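Local atomic coordinates of 273aa long hypothetical dTDP-4-dehydrorhamnose reductase (PDB entry 2GGS), a protein that binds NADPH and probably catalyses the reduction of dTDP-4-dehydrorhamnose. Residues K56-I61 and I98-V103; D69-E74 and A242-D247; K166-G171 and F225-E230; Y181-A186 and E210-F215; I193-E198 and I258-F263. All coordinates share one frame; numbering follows the deposited sequence.

Contact 1: residues K56-I61 and I98-V103; sequences KRPDVI and IDSYIV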
# COMPACT_ATOMS: atom_id res chain seq x y z
N LYS A 56 -24.00 -4.51 -3.63
CA LYS A 56 -23.79 -3.41 -2.68
C LYS A 56 -23.76 -2.05 -3.34
O LYS A 56 -23.97 -1.03 -2.67
CB LYS A 56 -22.51 -3.63 -1.86
CG LYS A 56 -22.49 -4.91 -1.02
CD LYS A 56 -23.70 -5.09 -0.10
CE LYS A 56 -23.54 -6.39 0.69
NZ LYS A 56 -24.73 -6.76 1.52
N ARG A 57 -23.49 -2.02 -4.66
CA ARG A 57 -23.56 -0.79 -5.44
C ARG A 57 -22.71 0.37 -4.87
O ARG A 57 -23.20 1.48 -4.64
CB ARG A 57 -25.04 -0.35 -5.64
CG ARG A 57 -25.86 -1.44 -6.39
CD ARG A 57 -27.24 -0.95 -6.83
NE ARG A 57 -27.21 0.37 -7.45
CZ ARG A 57 -26.97 0.57 -8.74
NH1 ARG A 57 -26.70 -0.46 -9.52
NH2 ARG A 57 -26.93 1.81 -9.24
N PRO A 58 -21.42 0.11 -4.64
CA PRO A 58 -20.58 1.27 -4.23
C PRO A 58 -20.45 2.32 -5.32
O PRO A 58 -20.32 1.97 -6.49
CB PRO A 58 -19.23 0.62 -3.90
CG PRO A 58 -19.19 -0.64 -4.80
CD PRO A 58 -20.65 -1.14 -4.68
N ASP A 59 -20.48 3.59 -4.95
CA ASP A 59 -20.21 4.68 -5.89
C ASP A 59 -18.73 4.64 -6.22
O ASP A 59 -18.30 4.97 -7.33
CB ASP A 59 -20.54 6.04 -5.28
CG ASP A 59 -22.02 6.18 -4.97
OD1 ASP A 59 -22.86 6.02 -5.87
OD2 ASP A 59 -22.36 6.47 -3.82
N VAL A 60 -17.96 4.24 -5.20
CA VAL A 60 -16.51 4.26 -5.22
C VAL A 60 -15.97 2.92 -4.67
O VAL A 60 -16.49 2.38 -3.70
CB VAL A 60 -15.96 5.46 -4.39
CG1 VAL A 60 -14.44 5.39 -4.26
CG2 VAL A 60 -16.39 6.78 -5.05
N ILE A 61 -14.95 2.37 -5.32
CA ILE A 61 -14.30 1.19 -4.79
C ILE A 61 -12.84 1.59 -4.57
O ILE A 61 -12.19 1.98 -5.51
CB ILE A 61 -14.36 -0.01 -5.77
CG1 ILE A 61 -15.82 -0.43 -5.99
CG2 ILE A 61 -13.55 -1.21 -5.23
CD1 ILE A 61 -16.00 -1.21 -7.25
N ILE A 98 -21.82 -1.24 -12.77
CA ILE A 98 -22.45 -0.22 -11.95
C ILE A 98 -21.82 1.17 -12.15
O ILE A 98 -22.18 2.14 -11.49
CB ILE A 98 -22.51 -0.63 -10.42
CG1 ILE A 98 -21.10 -0.86 -9.85
CG2 ILE A 98 -23.37 -1.87 -10.21
CD1 ILE A 98 -21.11 -0.99 -8.31
N ASP A 99 -20.87 1.24 -13.07
CA ASP A 99 -20.21 2.50 -13.41
C ASP A 99 -19.52 3.11 -12.17
O ASP A 99 -19.55 4.31 -11.95
CB ASP A 99 -21.22 3.49 -14.04
CG ASP A 99 -20.55 4.68 -14.64
OD1 ASP A 99 -19.44 4.53 -15.18
OD2 ASP A 99 -21.12 5.78 -14.58
N SER A 100 -18.92 2.24 -11.36
CA SER A 100 -18.22 2.69 -10.15
C SER A 100 -16.93 3.44 -10.47
O SER A 100 -16.31 3.22 -11.52
CB SER A 100 -17.82 1.50 -9.29
OG SER A 100 -18.93 0.96 -8.62
N TYR A 101 -16.53 4.33 -9.57
CA TYR A 101 -15.24 4.97 -9.67
C TYR A 101 -14.24 4.03 -8.96
O TYR A 101 -14.38 3.79 -7.78
CB TYR A 101 -15.29 6.35 -9.01
CG TYR A 101 -13.97 7.09 -8.85
CD1 TYR A 101 -13.04 7.15 -9.88
CD2 TYR A 101 -13.71 7.80 -7.68
CE1 TYR A 101 -11.85 7.85 -9.72
CE2 TYR A 101 -12.51 8.50 -7.52
CZ TYR A 101 -11.61 8.53 -8.55
OH TYR A 101 -10.42 9.21 -8.42
N ILE A 102 -13.26 3.54 -9.70
CA ILE A 102 -12.33 2.53 -9.17
C ILE A 102 -10.99 3.18 -8.80
O ILE A 102 -10.37 3.85 -9.64
CB ILE A 102 -12.11 1.44 -10.19
CG1 ILE A 102 -13.44 0.69 -10.43
CG2 ILE A 102 -10.97 0.49 -9.72
CD1 ILE A 102 -13.28 -0.59 -11.12
N VAL A 103 -10.57 3.01 -7.55
CA VAL A 103 -9.27 3.53 -7.07
C VAL A 103 -8.44 2.34 -6.62
O VAL A 103 -8.82 1.64 -5.66
CB VAL A 103 -9.44 4.53 -5.87
CG1 VAL A 103 -8.05 5.01 -5.37
CG2 VAL A 103 -10.34 5.70 -6.26
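Ile-61 shows how a strand residue can pair through its backbone and pack through its side chain at once. Its N donates to Tyr-101 O at 2.9 Å, its O receives Val-103 N at 2.8 Å, and its CD1 lies 3.8 Å from Ser-100 CB. One step earlier, Tyr-101 N points at Asp-59 O with a fully straight N-H...O angle of 180°. This parallel pairing joins strands 60-63 and 101-107, neighbours in the central sheet of the Rossmann fold, with helix 77-97 on the beta-alpha-beta crossover between them. Tyr-101 lies alongside Val-60, whose CG2 meets the ring edge in plane, 3.9 Å from CD2; the hydroxyl bonds to Lys-201 O. Just ahead of the strands, Ile-98 has CG1 between its backbone N and carbonyl carbon (chi1 60°), which lays CD1 across Pro-58, 3.7 Å from CD. Beside it, Ser-100 OG donates to Pro-58 O at 2.7 Å; an alanine here would probably leave that carbonyl without its hydroxyl donor.

Contact 2: residues D69-E74 and A242-D247; sequences DVDKCE and AKRPYD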
# COMPACT_ATOMS: atom_id res chain seq x y z
N ASP A 69 3.21 -9.75 2.01
CA ASP A 69 4.44 -10.40 2.48
C ASP A 69 5.29 -10.73 1.26
O ASP A 69 5.00 -11.65 0.47
CB ASP A 69 4.11 -11.67 3.28
CG ASP A 69 5.36 -12.33 3.87
OD1 ASP A 69 6.44 -12.39 3.22
OD2 ASP A 69 5.24 -12.82 5.02
N VAL A 70 6.33 -9.93 1.08
CA VAL A 70 7.17 -10.01 -0.11
C VAL A 70 7.82 -11.39 -0.31
O VAL A 70 7.85 -11.91 -1.43
CB VAL A 70 8.21 -8.87 -0.12
CG1 VAL A 70 9.17 -9.02 -1.28
CG2 VAL A 70 7.48 -7.53 -0.12
N ASP A 71 8.30 -12.00 0.77
CA ASP A 71 9.00 -13.28 0.63
C ASP A 71 8.04 -14.41 0.35
O ASP A 71 8.33 -15.28 -0.46
CB ASP A 71 9.85 -13.56 1.85
CG ASP A 71 10.93 -12.53 2.02
OD1 ASP A 71 11.79 -12.42 1.11
OD2 ASP A 71 10.85 -11.77 3.01
N LYS A 72 6.87 -14.33 0.98
CA LYS A 72 5.80 -15.29 0.70
C LYS A 72 5.37 -15.21 -0.76
O LYS A 72 5.21 -16.24 -1.41
CB LYS A 72 4.62 -15.05 1.61
CG LYS A 72 4.86 -15.70 2.98
CD LYS A 72 3.60 -15.74 3.84
CE LYS A 72 3.92 -16.33 5.22
NZ LYS A 72 5.26 -15.89 5.72
N CYS A 73 5.25 -13.98 -1.30
CA CYS A 73 4.89 -13.83 -2.73
C CYS A 73 5.92 -14.51 -3.66
O CYS A 73 5.55 -14.97 -4.75
CB CYS A 73 4.74 -12.34 -3.14
SG CYS A 73 3.33 -11.50 -2.50
N GLU A 74 7.19 -14.55 -3.25
CA GLU A 74 8.25 -15.07 -4.10
C GLU A 74 8.15 -16.59 -4.26
O GLU A 74 8.49 -17.11 -5.33
CB GLU A 74 9.63 -14.68 -3.54
CG GLU A 74 10.77 -14.83 -4.51
CD GLU A 74 10.83 -13.70 -5.55
OE1 GLU A 74 9.99 -12.79 -5.50
OE2 GLU A 74 11.71 -13.73 -6.43
N ALA A 242 13.14 -12.91 -1.47
CA ALA A 242 13.05 -12.02 -2.64
C ALA A 242 14.11 -10.93 -2.65
O ALA A 242 14.59 -10.52 -1.60
CB ALA A 242 11.64 -11.41 -2.70
N LYS A 243 14.48 -10.46 -3.84
CA LYS A 243 15.38 -9.31 -3.98
C LYS A 243 14.54 -8.05 -3.80
O LYS A 243 13.41 -8.00 -4.29
CB LYS A 243 16.02 -9.30 -5.35
CG LYS A 243 17.12 -10.35 -5.55
CD LYS A 243 17.19 -10.88 -7.01
CE LYS A 243 16.30 -12.14 -7.27
NZ LYS A 243 16.53 -13.26 -6.29
N ARG A 244 15.05 -7.08 -3.04
CA ARG A 244 14.38 -5.76 -2.91
C ARG A 244 15.04 -4.77 -3.86
O ARG A 244 16.25 -4.84 -4.05
CB ARG A 244 14.47 -5.24 -1.47
CG ARG A 244 13.33 -5.66 -0.53
CD ARG A 244 13.15 -7.17 -0.42
NE ARG A 244 12.22 -7.48 0.66
CZ ARG A 244 12.03 -8.73 1.12
NH1 ARG A 244 12.69 -9.75 0.57
NH2 ARG A 244 11.18 -8.95 2.11
N PRO A 245 14.25 -3.83 -4.43
CA PRO A 245 14.85 -2.76 -5.27
C PRO A 245 15.75 -1.87 -4.42
O PRO A 245 15.43 -1.56 -3.29
CB PRO A 245 13.62 -1.98 -5.80
CG PRO A 245 12.51 -2.31 -4.83
CD PRO A 245 12.78 -3.72 -4.36
N TYR A 246 16.91 -1.51 -4.97
CA TYR A 246 17.87 -0.66 -4.24
C TYR A 246 17.31 0.70 -3.81
O TYR A 246 17.38 1.05 -2.64
CB TYR A 246 19.14 -0.45 -5.05
CG TYR A 246 20.13 0.44 -4.34
CD1 TYR A 246 20.76 0.01 -3.17
CD2 TYR A 246 20.40 1.72 -4.81
CE1 TYR A 246 21.66 0.84 -2.50
CE2 TYR A 246 21.30 2.56 -4.14
CZ TYR A 246 21.93 2.10 -2.99
OH TYR A 246 22.84 2.90 -2.32
N ASP A 247 16.76 1.44 -4.75
CA ASP A 247 16.14 2.73 -4.48
C ASP A 247 14.79 2.77 -5.14
O ASP A 247 14.67 3.09 -6.34
CB ASP A 247 17.01 3.90 -4.99
CG ASP A 247 16.45 5.24 -4.59
OD1 ASP A 247 15.27 5.30 -4.18
OD2 ASP A 247 17.19 6.25 -4.65
O HOH W 1 13.29 -11.54 -6.22
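Arg-244 grips Asp-71 end-on, NH1 to OD1 at 2.9 Å and NH2 to OD2 at 3.0 Å, one nitrogen for each oxygen. The fit is twisted: the carboxylate and guanidinium planes stand 48° apart, so OD2 is met from above its own plane although it lies in that of the arginine. A bend at chi2 (57°) turns the arginine chain back toward the helix, where Val-70 CG1 sits over the centre of one guanidinium face, 3.7 Å above it. Asp-71 OD1 also accepts from Ala-242 N at 3.0 Å and from Ile-241 N. A leucine in place of Arg-244 would probably leave the Asp-71 carboxylate without its charged mate. Glu-74, folded at chi2 (77°), wraps Ala-242 CB; its OE1 bonds to Tyr-129 N, and a water links OE2 to Lys-243 N. The receiving element is the short helix 70-75, N-capped by Asp-69 through Lys-72 N, with the side chain of Val-70 about 7 Å from the NADPH bound in the Rossmann-fold cleft.

Contact 3: residues K166-G171 and F225-E230; sequences KTLKEG and FNLPGE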
# COMPACT_ATOMS: atom_id res chain seq x y z
N LYS A 166 10.20 -2.47 17.84
CA LYS A 166 10.04 -3.69 18.66
C LYS A 166 11.37 -4.41 18.85
O LYS A 166 11.68 -4.84 19.96
CB LYS A 166 8.98 -4.65 18.07
CG LYS A 166 7.70 -3.95 17.60
CD LYS A 166 6.44 -4.81 17.68
CE LYS A 166 5.44 -4.21 18.67
NZ LYS A 166 4.03 -4.66 18.42
N THR A 167 12.16 -4.53 17.78
CA THR A 167 13.46 -5.20 17.84
C THR A 167 14.45 -4.47 18.78
O THR A 167 15.05 -5.11 19.67
CB THR A 167 14.05 -5.37 16.43
OG1 THR A 167 13.15 -6.16 15.64
CG2 THR A 167 15.41 -6.05 16.44
N LEU A 168 14.59 -3.15 18.59
CA LEU A 168 15.56 -2.36 19.37
C LEU A 168 15.18 -2.26 20.83
O LEU A 168 16.07 -2.25 21.68
CB LEU A 168 15.77 -0.94 18.80
CG LEU A 168 16.37 -0.82 17.39
CD1 LEU A 168 16.56 0.67 17.01
CD2 LEU A 168 17.68 -1.59 17.24
N LYS A 169 13.88 -2.19 21.10
CA LYS A 169 13.32 -2.10 22.46
C LYS A 169 13.72 -3.33 23.26
O LYS A 169 14.01 -3.23 24.46
CB LYS A 169 11.79 -1.97 22.38
CG LYS A 169 11.08 -1.58 23.66
CD LYS A 169 9.58 -1.78 23.51
CE LYS A 169 8.90 -2.06 24.85
NZ LYS A 169 8.74 -0.87 25.73
N GLU A 170 13.76 -4.49 22.59
CA GLU A 170 14.12 -5.75 23.25
C GLU A 170 15.64 -5.98 23.24
O GLU A 170 16.13 -7.06 23.59
CB GLU A 170 13.30 -6.96 22.69
CG GLU A 170 13.75 -7.50 21.31
CD GLU A 170 12.76 -8.49 20.64
OE1 GLU A 170 12.48 -9.57 21.21
OE2 GLU A 170 12.27 -8.20 19.51
N GLY A 171 16.39 -4.94 22.86
CA GLY A 171 17.86 -4.99 22.87
C GLY A 171 18.48 -5.73 21.70
O GLY A 171 19.70 -5.90 21.64
N PHE A 225 13.49 7.45 20.62
CA PHE A 225 12.96 6.77 21.82
C PHE A 225 14.04 6.18 22.71
O PHE A 225 13.75 5.33 23.57
CB PHE A 225 11.96 5.69 21.38
CG PHE A 225 10.87 6.22 20.50
CD1 PHE A 225 9.94 7.12 21.01
CD2 PHE A 225 10.78 5.84 19.15
CE1 PHE A 225 8.93 7.64 20.21
CE2 PHE A 225 9.76 6.35 18.34
CZ PHE A 225 8.83 7.26 18.89
N ASN A 226 15.27 6.66 22.52
CA ASN A 226 16.46 6.19 23.26
C ASN A 226 16.51 4.69 23.40
O ASN A 226 16.83 4.16 24.47
CB ASN A 226 16.59 6.83 24.65
CG ASN A 226 16.24 8.30 24.64
OD1 ASN A 226 17.02 9.14 24.16
ND2 ASN A 226 15.08 8.62 25.17
N LEU A 227 16.17 3.99 22.31
CA LEU A 227 16.08 2.55 22.34
C LEU A 227 17.47 1.97 22.41
O LEU A 227 18.42 2.55 21.87
CB LEU A 227 15.34 2.03 21.10
CG LEU A 227 13.84 2.34 20.98
CD1 LEU A 227 13.26 1.75 19.69
CD2 LEU A 227 13.01 1.84 22.18
N PRO A 228 17.62 0.81 23.09
CA PRO A 228 18.91 0.14 23.10
C PRO A 228 19.03 -0.64 21.81
O PRO A 228 18.34 -0.31 20.84
CB PRO A 228 18.82 -0.81 24.32
CG PRO A 228 17.33 -1.11 24.47
CD PRO A 228 16.58 0.09 23.87
N GLY A 229 19.90 -1.64 21.75
CA GLY A 229 19.93 -2.49 20.57
C GLY A 229 20.53 -1.78 19.40
O GLY A 229 20.32 -0.58 19.20
N GLU A 230 21.27 -2.51 18.59
CA GLU A 230 22.09 -1.92 17.56
C GLU A 230 21.41 -1.92 16.20
O GLU A 230 20.61 -2.80 15.89
CB GLU A 230 23.40 -2.69 17.47
CG GLU A 230 24.34 -2.23 16.36
CD GLU A 230 25.62 -3.05 16.26
OE1 GLU A 230 25.67 -4.15 16.86
OE2 GLU A 230 26.56 -2.58 15.56
O HOH W 2 21.74 -5.34 19.66
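Gly-171 O is approached by two groups: a water that donates to it at 2.9 Å, and Gly-229 CA, whose C-H...O contact is 3.6 Å long. The same water accepts from Glu-230 N, so it bridges the two backbones in a region with no direct hydrogen bond between them. Close approach of main chains is the principle at work, and Gly-229 permits it: it faces the helix end, where a beta carbon would run into Leu-168 O. Gly-171, at positive phi, is the C-prime residue of a Schellman motif that ends the helix, its N bonded to Leu-168 O. The same carbonyl oxygen is 3.2 Å from Pro-228 CD, lying against the proline ring. Leu-168 supplies most of the side-chain contact. With CG anti to the carbonyl carbon (chi1 -63°), it rests CD2 against the carbonyl oxygens of Gly-229 and Glu-230, while its CB makes the apolar contact, meeting Leu-227 CD1 at 3.8 Å. Leu-227 CD2 takes the other direction, to Lys-169 CA and CB. The contact thus brings the end of helix 160-169 onto the loop between helix 214-224 and strand 231-234; Leu-168 also packs on Val-174 of strand 174-177, the parallel partner of strand 231-234.

Contact 4: residues Y181-A186 and E210-F215; sequences YSPISA and ERISRF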
# COMPACT_ATOMS: atom_id res chain seq x y z
N TYR A 181 13.71 3.95 0.29
CA TYR A 181 12.39 4.21 -0.24
C TYR A 181 11.65 5.44 0.28
O TYR A 181 12.30 6.38 0.74
CB TYR A 181 11.63 2.89 0.16
CG TYR A 181 11.36 2.67 1.68
CD1 TYR A 181 12.28 3.09 2.67
CD2 TYR A 181 10.21 1.99 2.10
CE1 TYR A 181 12.03 2.91 4.03
CE2 TYR A 181 9.96 1.76 3.46
CZ TYR A 181 10.87 2.23 4.43
OH TYR A 181 10.58 2.05 5.77
N SER A 182 10.31 5.44 0.21
CA SER A 182 9.57 6.62 0.58
C SER A 182 8.38 6.32 1.55
O SER A 182 7.22 6.46 1.18
CB SER A 182 9.06 7.36 -0.69
OG SER A 182 8.52 6.45 -1.58
N PRO A 183 8.71 5.95 2.79
CA PRO A 183 7.67 5.43 3.70
C PRO A 183 6.63 6.50 4.04
O PRO A 183 6.97 7.66 4.29
CB PRO A 183 8.47 5.03 4.95
CG PRO A 183 9.73 5.92 4.89
CD PRO A 183 10.05 5.95 3.42
N ILE A 184 5.35 6.11 4.03
CA ILE A 184 4.26 6.97 4.43
C ILE A 184 3.45 6.24 5.48
O ILE A 184 3.25 5.01 5.38
CB ILE A 184 3.39 7.35 3.17
CG1 ILE A 184 2.29 8.39 3.48
CG2 ILE A 184 2.84 6.02 2.44
CD1 ILE A 184 1.61 8.91 2.21
N SER A 185 2.98 6.94 6.51
CA SER A 185 2.09 6.30 7.50
C SER A 185 0.77 5.97 6.86
O SER A 185 0.30 6.67 5.95
CB SER A 185 1.83 7.17 8.72
OG SER A 185 1.20 8.37 8.34
N ALA A 186 0.16 4.87 7.32
CA ALA A 186 -1.18 4.60 6.81
C ALA A 186 -2.13 5.77 6.95
O ALA A 186 -2.94 6.00 6.05
CB ALA A 186 -1.76 3.33 7.49
N GLU A 210 8.97 11.07 1.99
CA GLU A 210 10.25 11.60 1.53
C GLU A 210 11.24 10.44 1.39
O GLU A 210 11.19 9.47 2.17
CB GLU A 210 10.78 12.62 2.55
CG GLU A 210 9.90 13.81 2.77
CD GLU A 210 10.34 15.01 1.94
OE1 GLU A 210 9.64 16.03 1.97
OE2 GLU A 210 11.37 14.91 1.22
N ARG A 211 12.13 10.52 0.40
CA ARG A 211 13.16 9.50 0.20
C ARG A 211 14.07 9.38 1.44
O ARG A 211 14.59 10.39 1.92
CB ARG A 211 14.01 9.86 -1.02
CG ARG A 211 15.22 8.91 -1.26
CD ARG A 211 15.94 9.37 -2.56
NE ARG A 211 17.07 8.53 -2.95
CZ ARG A 211 18.31 8.65 -2.47
NH1 ARG A 211 18.60 9.59 -1.58
NH2 ARG A 211 19.27 7.84 -2.91
N ILE A 212 14.25 8.16 1.94
CA ILE A 212 15.10 7.92 3.10
C ILE A 212 15.67 6.52 3.04
O ILE A 212 15.06 5.62 2.44
CB ILE A 212 14.29 8.13 4.44
CG1 ILE A 212 15.20 8.31 5.67
CG2 ILE A 212 13.29 6.96 4.66
CD1 ILE A 212 14.44 8.65 6.97
N SER A 213 16.86 6.33 3.62
CA SER A 213 17.44 5.00 3.69
C SER A 213 16.86 4.24 4.88
O SER A 213 16.43 4.86 5.87
CB SER A 213 18.99 5.09 3.77
OG SER A 213 19.42 5.54 5.05
N ARG A 214 16.86 2.91 4.82
CA ARG A 214 16.38 2.16 5.98
C ARG A 214 17.24 2.44 7.21
O ARG A 214 16.74 2.49 8.33
CB ARG A 214 16.40 0.66 5.68
CG ARG A 214 15.14 0.16 4.96
CD ARG A 214 15.20 0.35 3.50
NE ARG A 214 14.11 -0.37 2.81
CZ ARG A 214 13.84 -0.23 1.52
NH1 ARG A 214 14.53 0.61 0.76
NH2 ARG A 214 12.84 -0.93 0.98
N PHE A 215 18.54 2.58 6.97
CA PHE A 215 19.52 2.80 8.05
C PHE A 215 19.20 4.10 8.77
O PHE A 215 19.08 4.13 10.01
CB PHE A 215 20.93 2.83 7.46
CG PHE A 215 22.04 2.85 8.52
CD1 PHE A 215 22.13 1.83 9.46
CD2 PHE A 215 23.00 3.85 8.51
CE1 PHE A 215 23.16 1.82 10.45
CE2 PHE A 215 24.03 3.86 9.48
CZ PHE A 215 24.11 2.81 10.43
O HOH W 3 8.02 10.10 4.86
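Tyr-181 is packed on both ring faces. Over one lies the guanidinium of Arg-214, nearly flat, with planes 16° apart and CZ 4.1 Å from the ring centroid, a stacked cation-pi pair. Over the centre of the opposite face sits Pro-183 CD, 3.6 Å above the plane, and the same proline carbon touches Ile-212 CG2. Two torsions make the stack possible: chi1 of Tyr-181 (69°) sets CG between the backbone N and the carbonyl carbon, and a bend at chi2 (84°) of Arg-214 folds its chain back over the ring. Beneath the side chains, Tyr-181 and Ile-212 form a hydrogen-bonded antiparallel pair, Ile-212 N to Tyr-181 O at 2.9 Å and Tyr-181 N to Ile-212 O at 3.0 Å. They belong to a two-stranded sheet, separate from the Rossmann sheet, that leads into helix 214-224, N-capped by Ser-213; the tyrosine side chain is about 6 Å from the bound NADPH. Toward Glu-210 the packing gives way to solvent. There a water spans the gap, donating to Pro-183 O at 2.7 Å and accepting a longer bond from Glu-210 N. Glu-210 and Arg-211 make their salt bridges elsewhere, with Arg-256 and Asp-247.

Contact 5: residues I193-E198 and I258-F263; sequences ILELLE and ILSTDF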
# COMPACT_ATOMS: atom_id res chain seq x y z
N ILE A 193 -5.78 9.99 0.18
CA ILE A 193 -6.73 9.30 -0.66
C ILE A 193 -8.12 9.93 -0.54
O ILE A 193 -8.78 10.17 -1.57
CB ILE A 193 -6.73 7.77 -0.36
CG1 ILE A 193 -5.40 7.17 -0.86
CG2 ILE A 193 -7.96 7.06 -1.04
CD1 ILE A 193 -5.08 5.72 -0.36
N LEU A 194 -8.54 10.28 0.69
CA LEU A 194 -9.78 11.02 0.89
C LEU A 194 -9.84 12.29 0.03
O LEU A 194 -10.86 12.56 -0.61
CB LEU A 194 -9.96 11.41 2.34
CG LEU A 194 -11.38 11.30 2.93
CD1 LEU A 194 -11.48 11.83 4.34
CD2 LEU A 194 -12.43 11.93 2.05
N GLU A 195 -8.77 13.07 0.03
CA GLU A 195 -8.75 14.30 -0.80
C GLU A 195 -8.89 13.98 -2.28
O GLU A 195 -9.59 14.67 -3.05
CB GLU A 195 -7.43 15.05 -0.60
CG GLU A 195 -7.49 16.20 0.35
CD GLU A 195 -6.26 17.05 0.26
OE1 GLU A 195 -6.22 17.94 -0.64
OE2 GLU A 195 -5.34 16.83 1.07
N LEU A 196 -8.19 12.94 -2.71
CA LEU A 196 -8.19 12.53 -4.10
C LEU A 196 -9.59 12.13 -4.56
O LEU A 196 -9.99 12.44 -5.69
CB LEU A 196 -7.21 11.38 -4.33
CG LEU A 196 -5.75 11.83 -4.45
CD1 LEU A 196 -4.78 10.64 -4.47
CD2 LEU A 196 -5.58 12.72 -5.67
N LEU A 197 -10.31 11.42 -3.69
CA LEU A 197 -11.66 10.94 -3.96
C LEU A 197 -12.60 12.04 -4.38
O LEU A 197 -13.27 11.93 -5.42
CB LEU A 197 -12.26 10.28 -2.72
CG LEU A 197 -11.69 8.91 -2.38
CD1 LEU A 197 -12.68 8.15 -1.52
CD2 LEU A 197 -11.39 8.14 -3.65
N GLU A 198 -12.67 13.08 -3.54
CA GLU A 198 -13.51 14.24 -3.78
C GLU A 198 -13.23 14.75 -5.17
O GLU A 198 -14.16 15.14 -5.87
CB GLU A 198 -13.31 15.37 -2.72
CG GLU A 198 -12.19 15.18 -1.66
CD GLU A 198 -11.37 16.47 -1.31
OE1 GLU A 198 -11.43 16.94 -0.13
OE2 GLU A 198 -10.64 17.00 -2.20
N ILE A 258 -1.39 18.89 -6.22
CA ILE A 258 -2.84 18.67 -6.18
C ILE A 258 -3.43 18.76 -4.77
O ILE A 258 -4.49 19.35 -4.54
CB ILE A 258 -3.16 17.30 -6.79
CG1 ILE A 258 -2.91 17.32 -8.29
CG2 ILE A 258 -4.61 16.85 -6.46
CD1 ILE A 258 -2.58 15.95 -8.88
N LEU A 259 -2.74 18.15 -3.82
CA LEU A 259 -3.30 17.98 -2.51
C LEU A 259 -2.87 19.07 -1.54
O LEU A 259 -1.73 19.56 -1.58
CB LEU A 259 -2.91 16.60 -1.97
CG LEU A 259 -3.32 15.45 -2.90
CD1 LEU A 259 -2.87 14.14 -2.29
CD2 LEU A 259 -4.83 15.41 -3.18
N SER A 260 -3.79 19.44 -0.66
CA SER A 260 -3.49 20.46 0.35
C SER A 260 -2.62 19.93 1.47
O SER A 260 -1.67 20.62 1.91
CB SER A 260 -4.76 21.05 0.94
OG SER A 260 -5.54 21.57 -0.12
N THR A 261 -2.94 18.72 1.91
CA THR A 261 -2.33 18.09 3.09
C THR A 261 -0.88 17.63 2.90
O THR A 261 -0.52 17.13 1.84
CB THR A 261 -3.17 16.86 3.56
OG1 THR A 261 -2.81 16.52 4.91
CG2 THR A 261 -2.97 15.60 2.63
N ASP A 262 -0.05 17.84 3.93
CA ASP A 262 1.32 17.32 3.91
C ASP A 262 1.24 15.84 4.26
O ASP A 262 1.23 15.47 5.43
CB ASP A 262 2.22 18.07 4.92
CG ASP A 262 3.62 17.50 4.98
OD1 ASP A 262 3.84 16.40 4.47
OD2 ASP A 262 4.56 18.16 5.51
N PHE A 263 1.22 15.01 3.22
CA PHE A 263 1.16 13.56 3.37
C PHE A 263 2.55 12.95 3.41
O PHE A 263 2.69 11.75 3.57
CB PHE A 263 0.35 12.96 2.21
CG PHE A 263 0.94 13.26 0.84
CD1 PHE A 263 1.99 12.52 0.32
CD2 PHE A 263 0.44 14.33 0.09
CE1 PHE A 263 2.52 12.80 -0.95
CE2 PHE A 263 0.96 14.60 -1.18
CZ PHE A 263 2.00 13.88 -1.68
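Glu-195 leaves its helix with chi1 at -99°, off a staggered value, which sets the direction of the chain; an extended chi2 (-168°) then carries the carboxylate out to the backbone of Ser-260 and Thr-261, and chi3 (84°) turns it so that each oxygen faces one of the two N-H groups. Ser-260 N donates to OE1 at 2.9 Å along a nearly straight line, and Thr-261 N to OE2 at 3.2 Å. Both oxygens use their syn lone pairs, so consecutive amides of the loop are held by the two arms of one carboxylate. Packing around the acid is close: Thr-261 CG2 lies only 3.1 Å from Glu-195 OE2. Beside the carboxylate is an apolar contact. Leu-259 CD2 fits between Glu-195 CB and Leu-196 CD2, at 3.7 Å from the latter, the two leucines crossing at about a right angle. Ile-258 CG2 is a looser neighbour of the same Leu-196 methyl. The contact joins the chain leaving helix 253-258 to helix 186-199, which on its other residues covers strand 101-107 through Ile-193 and Leu-197. As neutral donors, the two amides would probably favour the ionised form of the acid through hydrogen bonds, without themselves cancelling its charge.

How the contacts relate
Contact 1 is buried, strand pairing within the Rossmann sheet held by backbone bonds; contact 2 lies at the surface and relies on charge; contacts 3, 4 and 5 are partly buried. Contact 5 adjoins contact 1, since Leu-197 of helix 186-199 packs on Val-103 and Tyr-101, but here a carboxylate takes up loop amides. Contact 4 meets contact 5 where Ile-184 CD1 touches Phe-263 O, and contact 2 through the salt bridge of Arg-211 to Asp-247; it combines a short antiparallel pair with an arginine stacked on a tyrosine. Helix 214-224 starts in contact 4 and ends just before contact 3, which touches none of the others and relies on backbone packing and water. Contacts 2 and 4 lie closest to the cofactor.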